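Lipase, class 3 (Penicillium roqueforti FM164, PDB 6L7N) probably hydrolyses ester bonds of acylglycerol lipids, as a fungal class 3 lipase of the alpha/beta-hydrolase fold. Local coordinates at residues A[19-24]-A[66-71]. Sequence-based numbering, arbitrary orientation.
Sequences AAAAYY and SGFIAV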
ATOM      1  N   ALA A  19       1.314   1.124  -7.642  1.00  9.34           N
ATOM      2  CA  ALA A  19       0.706   2.157  -6.815  1.00  6.20           C
ATOM      3  C   ALA A  19       0.624   3.471  -7.577  1.00  7.94           C
ATOM      4  O   ALA A  19      -0.387   4.172  -7.515  1.00 10.12           O
ATOM      5  CB  ALA A  19       1.495   2.330  -5.518  1.00  8.30           C
ATOM      6  N   ALA A  20       1.676   3.804  -8.323  1.00  6.91           N
ATOM      7  CA  ALA A  20       1.659   5.037  -9.108  1.00  5.80           C
ATOM      8  C   ALA A  20       0.539   5.009 -10.142  1.00  7.03           C
ATOM      9  O   ALA A  20      -0.134   6.016 -10.375  1.00  7.46           O
ATOM     10  CB  ALA A  20       3.016   5.250  -9.786  1.00  7.22           C
ATOM     11  N   ALA A  21       0.324   3.862 -10.776  1.00 10.51           N
ATOM     12  CA  ALA A  21      -0.756   3.773 -11.753  1.00  8.09           C
ATOM     13  C   ALA A  21      -2.117   3.934 -11.087  1.00  7.97           C
ATOM     14  O   ALA A  21      -3.038   4.496 -11.688  1.00  8.29           O
ATOM     15  CB  ALA A  21      -0.671   2.444 -12.499  1.00  6.78           C
ATOM     16  N   ALA A  22      -2.252   3.475  -9.839  1.00 10.00           N
ATOM     17  CA  ALA A  22      -3.528   3.592  -9.142  1.00  7.45           C
ATOM     18  C   ALA A  22      -4.035   5.027  -9.055  1.00  6.31           C
ATOM     19  O   ALA A  22      -5.236   5.238  -8.866  1.00  7.24           O
ATOM     20  CB  ALA A  22      -3.427   3.039  -7.713  1.00 10.73           C
ATOM     21  N   TYR A  23      -3.158   6.017  -9.164  1.00  8.51           N
ATOM     22  CA  TYR A  23      -3.624   7.393  -9.068  1.00  9.90           C
ATOM     23  C   TYR A  23      -4.276   7.899 -10.345  1.00 11.86           C
ATOM     24  O   TYR A  23      -4.921   8.948 -10.305  1.00 10.84           O
ATOM     25  CB  TYR A  23      -2.470   8.317  -8.697  1.00  8.30           C
ATOM     26  CG  TYR A  23      -2.154   8.284  -7.215  1.00  9.48           C
ATOM     27  CD1 TYR A  23      -2.810   9.125  -6.328  1.00 10.62           C
ATOM     28  CD2 TYR A  23      -1.210   7.403  -6.706  1.00  9.12           C
ATOM     29  CE1 TYR A  23      -2.517   9.095  -4.962  1.00 14.99           C
ATOM     30  CE2 TYR A  23      -0.914   7.362  -5.343  1.00 10.67           C
ATOM     31  CZ  TYR A  23      -1.574   8.209  -4.481  1.00 15.15           C
ATOM     32  OH  TYR A  23      -1.276   8.172  -3.133  1.00 11.74           O
ATOM     33  N   TYR A  24      -4.145   7.180 -11.460  1.00 10.20           N
ATOM     34  CA  TYR A  24      -4.619   7.657 -12.758  1.00 13.05           C
ATOM     35  C   TYR A  24      -6.058   7.219 -12.991  1.00 11.94           C
ATOM     36  O   TYR A  24      -6.326   6.018 -13.122  1.00  9.72           O
ATOM     37  CB  TYR A  24      -3.744   7.120 -13.891  1.00 14.04           C
ATOM     38  CG  TYR A  24      -2.385   7.746 -13.989  1.00  8.66           C
ATOM     39  CD1 TYR A  24      -1.349   7.293 -13.199  1.00  8.97           C
ATOM     40  CD2 TYR A  24      -2.135   8.782 -14.882  1.00 14.35           C
ATOM     41  CE1 TYR A  24      -0.103   7.844 -13.278  1.00 10.80           C
ATOM     42  CE2 TYR A  24      -0.877   9.348 -14.972  1.00 14.97           C
ATOM     43  CZ  TYR A  24       0.137   8.870 -14.170  1.00 15.17           C
ATOM     44  OH  TYR A  24       1.394   9.420 -14.228  1.00 11.94           O
ATOM     45  N   SER A  66     -10.285   3.916  -4.934  1.00  9.59           N
ATOM     46  CA  SER A  66     -10.308   3.424  -6.307  1.00 10.13           C
ATOM     47  C   SER A  66      -9.163   2.432  -6.485  1.00 10.04           C
ATOM     48  O   SER A  66      -8.309   2.275  -5.613  1.00 10.05           O
ATOM     49  CB  SER A  66     -10.223   4.578  -7.312  1.00 10.69           C
ATOM     50  OG  SER A  66      -9.101   5.398  -7.059  1.00 21.72           O
ATOM     51  N   GLY A  67      -9.148   1.734  -7.607  1.00  6.31           N
ATOM     52  CA  GLY A  67      -8.070   0.796  -7.840  1.00  6.57           C
ATOM     53  C   GLY A  67      -8.394  -0.176  -8.953  1.00  9.25           C
ATOM     54  O   GLY A  67      -9.336   0.010  -9.724  1.00  8.43           O
ATOM     55  N   PHE A  68      -7.595  -1.234  -8.992  1.00  8.03           N
ATOM     56  CA  PHE A  68      -7.706  -2.166 -10.109  1.00 10.11           C
ATOM     57  C   PHE A  68      -7.116  -3.514  -9.735  1.00 10.82           C
ATOM     58  O   PHE A  68      -6.310  -3.632  -8.809  1.00 10.17           O
ATOM     59  CB  PHE A  68      -7.018  -1.621 -11.367  1.00  9.36           C
ATOM     60  CG  PHE A  68      -5.531  -1.354 -11.201  1.00  9.77           C
ATOM     61  CD1 PHE A  68      -4.595  -2.378 -11.299  1.00  7.90           C
ATOM     62  CD2 PHE A  68      -5.074  -0.060 -10.981  1.00  8.89           C
ATOM     63  CE1 PHE A  68      -3.219  -2.117 -11.166  1.00 10.11           C
ATOM     64  CE2 PHE A  68      -3.716   0.211 -10.844  1.00  7.97           C
ATOM     65  CZ  PHE A  68      -2.777  -0.814 -10.939  1.00 11.47           C
ATOM     66  N   ILE A  69      -7.551  -4.531 -10.475  1.00 11.38           N
ATOM     67  CA  ILE A  69      -6.895  -5.830 -10.551  1.00  8.71           C
ATOM     68  C   ILE A  69      -6.345  -5.966 -11.966  1.00  9.61           C
ATOM     69  O   ILE A  69      -7.106  -5.889 -12.940  1.00 17.89           O
ATOM     70  CB  ILE A  69      -7.856  -6.982 -10.228  1.00  7.41           C
ATOM     71  CG1 ILE A  69      -8.575  -6.739  -8.889  1.00  7.23           C
ATOM     72  CG2 ILE A  69      -7.130  -8.326 -10.278  1.00 16.61           C
ATOM     73  CD1 ILE A  69      -9.598  -7.819  -8.543  1.00  6.40           C
ATOM     74  N   ALA A  70      -5.029  -6.143 -12.068  1.00  7.93           N
ATOM     75  CA  ALA A  70      -4.338  -6.307 -13.343  1.00 11.29           C
ATOM     76  C   ALA A  70      -3.550  -7.607 -13.332  1.00 13.28           C
ATOM     77  O   ALA A  70      -3.311  -8.198 -12.279  1.00 12.32           O
ATOM     78  CB  ALA A  70      -3.388  -5.144 -13.634  1.00  8.05           C
ATOM     79  N   VAL A  71      -3.149  -8.064 -14.513  1.00 10.74           N
ATOM     80  CA  VAL A  71      -2.335  -9.268 -14.637  1.00 10.89           C
ATOM     81  C   VAL A  71      -1.035  -8.911 -15.337  1.00 13.31           C
ATOM     82  O   VAL A  71      -1.043  -8.248 -16.383  1.00 13.77           O
ATOM     83  CB  VAL A  71      -3.067 -10.405 -15.376  1.00 16.15           C
ATOM     84  CG1 VAL A  71      -2.045 -11.428 -15.839  1.00 17.54           C
ATOM     85  CG2 VAL A  71      -4.084 -11.105 -14.435  1.00 21.19           C
TER
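Phe68 presents the edge of its ring to the last turn of helix 6-22, packing that helix against strand 66-72 in the mixed sheet of an alpha/beta-hydrolase fold. Its closest approach is CE2 to Ala22 N, at 3.7 Å; the nitrogen lies near the ring plane, so the helix meets the rim of the ring, not a face. Two methyls also pack on this ring carbon: Ala21 CB stands 4.1 Å from Phe68 CE2, and Ala22 CB 4.2 Å from it. With chi1 at 60°, Phe68 CG lies in the gap flanked by N and C of its own residue, and the CB-CG bond swings the ring toward the helix. The nearest pair of CA atoms across the contact is Ala22 CA and Gly67 CA, 5.5 Å apart. Strand 66-72 is held between strands 52-57 and 77-83, with Phe68 also touching Asp56 and Ser81. Next along the chain from Ala22, Tyr23 OH hydrogen-bonds His146 ND1, within the probable nucleophile elbow, and the Tyr23 side chain also touches Ser147. At the edge of the contact, Ser66 OG stays 4.3 Å from Ala22 O, too long for a hydrogen bond.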